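Side-chain contact in cobalt-precorrin-5B C(1)-methyltransferase (Archaeoglobus fulgidus, PDB 1SR8), which probably methylates C-1 of cobalt-precorrin-5B with S-adenosyl-L-methionine, giving cobalt-precorrin-6A on the anaerobic route to adenosylcobalamin: residues I31-D35 with G36-R40. Sequence-based numbering, arbitrary orientation.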
ATOM      1  N   ILE A  31      -3.637 -10.829  -6.846  1.00 28.11           N
ATOM      2  CA  ILE A  31      -5.006 -11.005  -6.382  1.00 28.65           C
ATOM      3  C   ILE A  31      -5.646 -11.896  -7.449  1.00 31.44           C
ATOM      4  O   ILE A  31      -5.866 -11.479  -8.588  1.00 31.39           O
ATOM      5  CB  ILE A  31      -5.805  -9.686  -6.331  1.00 26.04           C
ATOM      6  CG1 ILE A  31      -5.238  -8.754  -5.264  1.00 25.57           C
ATOM      7  CG2 ILE A  31      -7.260  -9.990  -6.026  1.00 24.07           C
ATOM      8  CD1 ILE A  31      -6.003  -7.453  -5.132  1.00 23.24           C
ATOM      9  N   LEU A  32      -5.924 -13.134  -7.080  1.00 33.20           N
ATOM     10  CA  LEU A  32      -6.525 -14.082  -7.998  1.00 35.09           C
ATOM     11  C   LEU A  32      -7.965 -13.683  -8.297  1.00 35.91           C
ATOM     12  O   LEU A  32      -8.703 -13.280  -7.399  1.00 34.04           O
ATOM     13  CB  LEU A  32      -6.467 -15.473  -7.372  1.00 35.41           C
ATOM     14  CG  LEU A  32      -7.228 -16.646  -7.974  1.00 38.48           C
ATOM     15  CD1 LEU A  32      -6.730 -16.951  -9.376  1.00 39.89           C
ATOM     16  CD2 LEU A  32      -7.032 -17.846  -7.068  1.00 39.02           C
ATOM     17  N   THR A  33      -8.349 -13.763  -9.568  1.00 37.90           N
ATOM     18  CA  THR A  33      -9.714 -13.443  -9.967  1.00 39.46           C
ATOM     19  C   THR A  33     -10.368 -14.670 -10.597  1.00 41.54           C
ATOM     20  O   THR A  33      -9.747 -15.732 -10.739  1.00 39.90           O
ATOM     21  CB  THR A  33      -9.785 -12.285 -10.990  1.00 38.67           C
ATOM     22  OG1 THR A  33      -9.331 -12.740 -12.270  1.00 40.72           O
ATOM     23  CG2 THR A  33      -8.926 -11.123 -10.533  1.00 39.28           C
ATOM     24  N   GLU A  34     -11.632 -14.505 -10.969  1.00 44.33           N
ATOM     25  CA  GLU A  34     -12.422 -15.566 -11.583  1.00 47.19           C
ATOM     26  C   GLU A  34     -11.713 -16.099 -12.835  1.00 48.42           C
ATOM     27  O   GLU A  34     -11.685 -17.307 -13.085  1.00 48.63           O
ATOM     28  CB  GLU A  34     -13.803 -15.007 -11.943  1.00 47.41           C
ATOM     29  CG  GLU A  34     -14.933 -16.016 -11.935  1.00 49.58           C
ATOM     30  CD  GLU A  34     -16.300 -15.346 -11.938  1.00 50.24           C
ATOM     31  OE1 GLU A  34     -16.564 -14.535 -12.848  1.00 52.16           O
ATOM     32  OE2 GLU A  34     -17.109 -15.629 -11.030  1.00 50.64           O
ATOM     33  N   ASP A  35     -11.123 -15.187 -13.605  1.00 48.92           N
ATOM     34  CA  ASP A  35     -10.418 -15.554 -14.827  1.00 49.27           C
ATOM     35  C   ASP A  35      -9.068 -14.846 -14.969  1.00 47.36           C
ATOM     36  O   ASP A  35      -8.898 -13.983 -15.832  1.00 49.54           O
ATOM     37  CB  ASP A  35     -11.302 -15.246 -16.050  1.00 51.61           C
ATOM     38  CG  ASP A  35     -11.685 -13.773 -16.147  1.00 53.56           C
ATOM     39  OD1 ASP A  35     -12.496 -13.427 -17.033  1.00 53.90           O
ATOM     40  OD2 ASP A  35     -11.177 -12.961 -15.342  1.00 56.03           O
ATOM     41  N   GLY A  36      -8.109 -15.214 -14.125  1.00 44.54           N
ATOM     42  CA  GLY A  36      -6.797 -14.595 -14.203  1.00 41.20           C
ATOM     43  C   GLY A  36      -6.298 -14.029 -12.891  1.00 39.25           C
ATOM     44  O   GLY A  36      -6.718 -14.470 -11.822  1.00 38.01           O
ATOM     45  N   TYR A  37      -5.406 -13.045 -12.978  1.00 38.59           N
ATOM     46  CA  TYR A  37      -4.821 -12.398 -11.803  1.00 38.56           C
ATOM     47  C   TYR A  37      -4.817 -10.875 -11.940  1.00 37.46           C
ATOM     48  O   TYR A  37      -4.838 -10.341 -13.049  1.00 38.92           O
ATOM     49  CB  TYR A  37      -3.362 -12.848 -11.615  1.00 39.84           C
ATOM     50  CG  TYR A  37      -3.166 -14.315 -11.288  1.00 42.61           C
ATOM     51  CD1 TYR A  37      -3.283 -14.783  -9.975  1.00 43.00           C
ATOM     52  CD2 TYR A  37      -2.873 -15.244 -12.294  1.00 44.26           C
ATOM     53  CE1 TYR A  37      -3.116 -16.147  -9.667  1.00 44.53           C
ATOM     54  CE2 TYR A  37      -2.704 -16.613 -11.999  1.00 46.14           C
ATOM     55  CZ  TYR A  37      -2.828 -17.056 -10.685  1.00 45.51           C
ATOM     56  OH  TYR A  37      -2.676 -18.397 -10.393  1.00 45.29           O
ATOM     57  N   LEU A  38      -4.818 -10.183 -10.804  1.00 35.19           N
ATOM     58  CA  LEU A  38      -4.715  -8.727 -10.783  1.00 32.23           C
ATOM     59  C   LEU A  38      -3.378  -8.524 -10.076  1.00 31.55           C
ATOM     60  O   LEU A  38      -3.067  -9.227  -9.111  1.00 30.66           O
ATOM     61  CB  LEU A  38      -5.843  -8.072  -9.978  1.00 32.81           C
ATOM     62  CG  LEU A  38      -7.122  -7.706 -10.736  1.00 34.38           C
ATOM     63  CD1 LEU A  38      -8.169  -7.171  -9.769  1.00 35.71           C
ATOM     64  CD2 LEU A  38      -6.809  -6.666 -11.787  1.00 33.78           C
ATOM     65  N   ARG A  39      -2.579  -7.587 -10.572  1.00 31.07           N
ATOM     66  CA  ARG A  39      -1.261  -7.323 -10.000  1.00 30.48           C
ATOM     67  C   ARG A  39      -1.256  -6.173  -8.982  1.00 27.43           C
ATOM     68  O   ARG A  39      -1.738  -5.078  -9.263  1.00 25.92           O
ATOM     69  CB  ARG A  39      -0.258  -7.023 -11.135  1.00 33.08           C
ATOM     70  CG  ARG A  39      -0.067  -8.166 -12.148  1.00 38.36           C
ATOM     71  CD  ARG A  39       0.341  -7.655 -13.543  1.00 43.00           C
ATOM     72  NE  ARG A  39       1.776  -7.775 -13.835  1.00 49.50           N
ATOM     73  CZ  ARG A  39       2.404  -8.902 -14.191  1.00 52.30           C
ATOM     74  NH1 ARG A  39       1.734 -10.046 -14.311  1.00 53.75           N
ATOM     75  NH2 ARG A  39       3.714  -8.888 -14.437  1.00 51.84           N
ATOM     76  N   ARG A  40      -0.730  -6.442  -7.791  1.00 25.60           N
ATOM     77  CA  ARG A  40      -0.608  -5.409  -6.768  1.00 25.29           C
ATOM     78  C   ARG A  40       0.698  -4.669  -7.063  1.00 25.95           C
ATOM     79  O   ARG A  40       1.597  -5.216  -7.709  1.00 25.66           O
ATOM     80  CB  ARG A  40      -0.499  -6.021  -5.367  1.00 23.53           C
ATOM     81  CG  ARG A  40      -1.787  -6.576  -4.804  1.00 23.57           C
ATOM     82  CD  ARG A  40      -1.899  -6.204  -3.338  1.00 21.87           C
ATOM     83  NE  ARG A  40      -3.132  -6.680  -2.725  1.00 21.94           N
ATOM     84  CZ  ARG A  40      -3.332  -7.930  -2.318  1.00 21.95           C
ATOM     85  NH1 ARG A  40      -2.373  -8.834  -2.461  1.00 21.63           N
ATOM     86  NH2 ARG A  40      -4.487  -8.275  -1.762  1.00 18.90           N
TER
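Ile-31 lies across one face of the Arg-40 guanidinium, its CG1 over the middle of the plane and 3.6 Å from Arg-40 CZ. The two side chains meet at about a right angle. Arg-40 gets there by a bend at chi2 (-138°), which brings its head back over the isoleucine. Three outside partners hold that head: Glu-191 and Asp-4 in salt bridges to NE and NH2, and Gly-28, whose carbonyl oxygen takes a hydrogen bond from NH1. A buried, probably charged group is thus gripped at its nitrogens while aliphatic carbon covers a face.

Ile-31 is also the hydrogen-bonded partner of Leu-38 in a beta hairpin. Ile-31 N gives a nearly straight bond to Leu-38 O (2.8 Å, 176°), and Leu-38 N returns one to Ile-31 O. On the same face of the hairpin, Thr-33 CG2 meets Leu-38 CG at 3.9 Å. With chi1 at 73°, Thr-33 OG1 sits between its own backbone N and carbonyl carbon, near the turn, where it gives a weak bond to Gly-36 O and accepts another weak one from Asp-35 N. Gly-36 O is held chiefly by Thr-33 N, at 2.9 Å. Gly-36 itself takes backbone angles natural for glycine.

The other face carries the non-hydrogen-bonded pair Leu-32 and Tyr-37: Leu-32 CD1 comes obliquely to the ring, 3.7 Å from Tyr-37 CE1. Lys-24 makes a cation-pi contact with this ring.

Strand 36-42 is the middle of a three-stranded antiparallel sheet, between 30-33 and 189-190. Helix 195-204 packs against the Ile-31, Thr-33 and Leu-38 face, while Tyr-11 and Ile-16, from N-terminal loops, touch Leu-32.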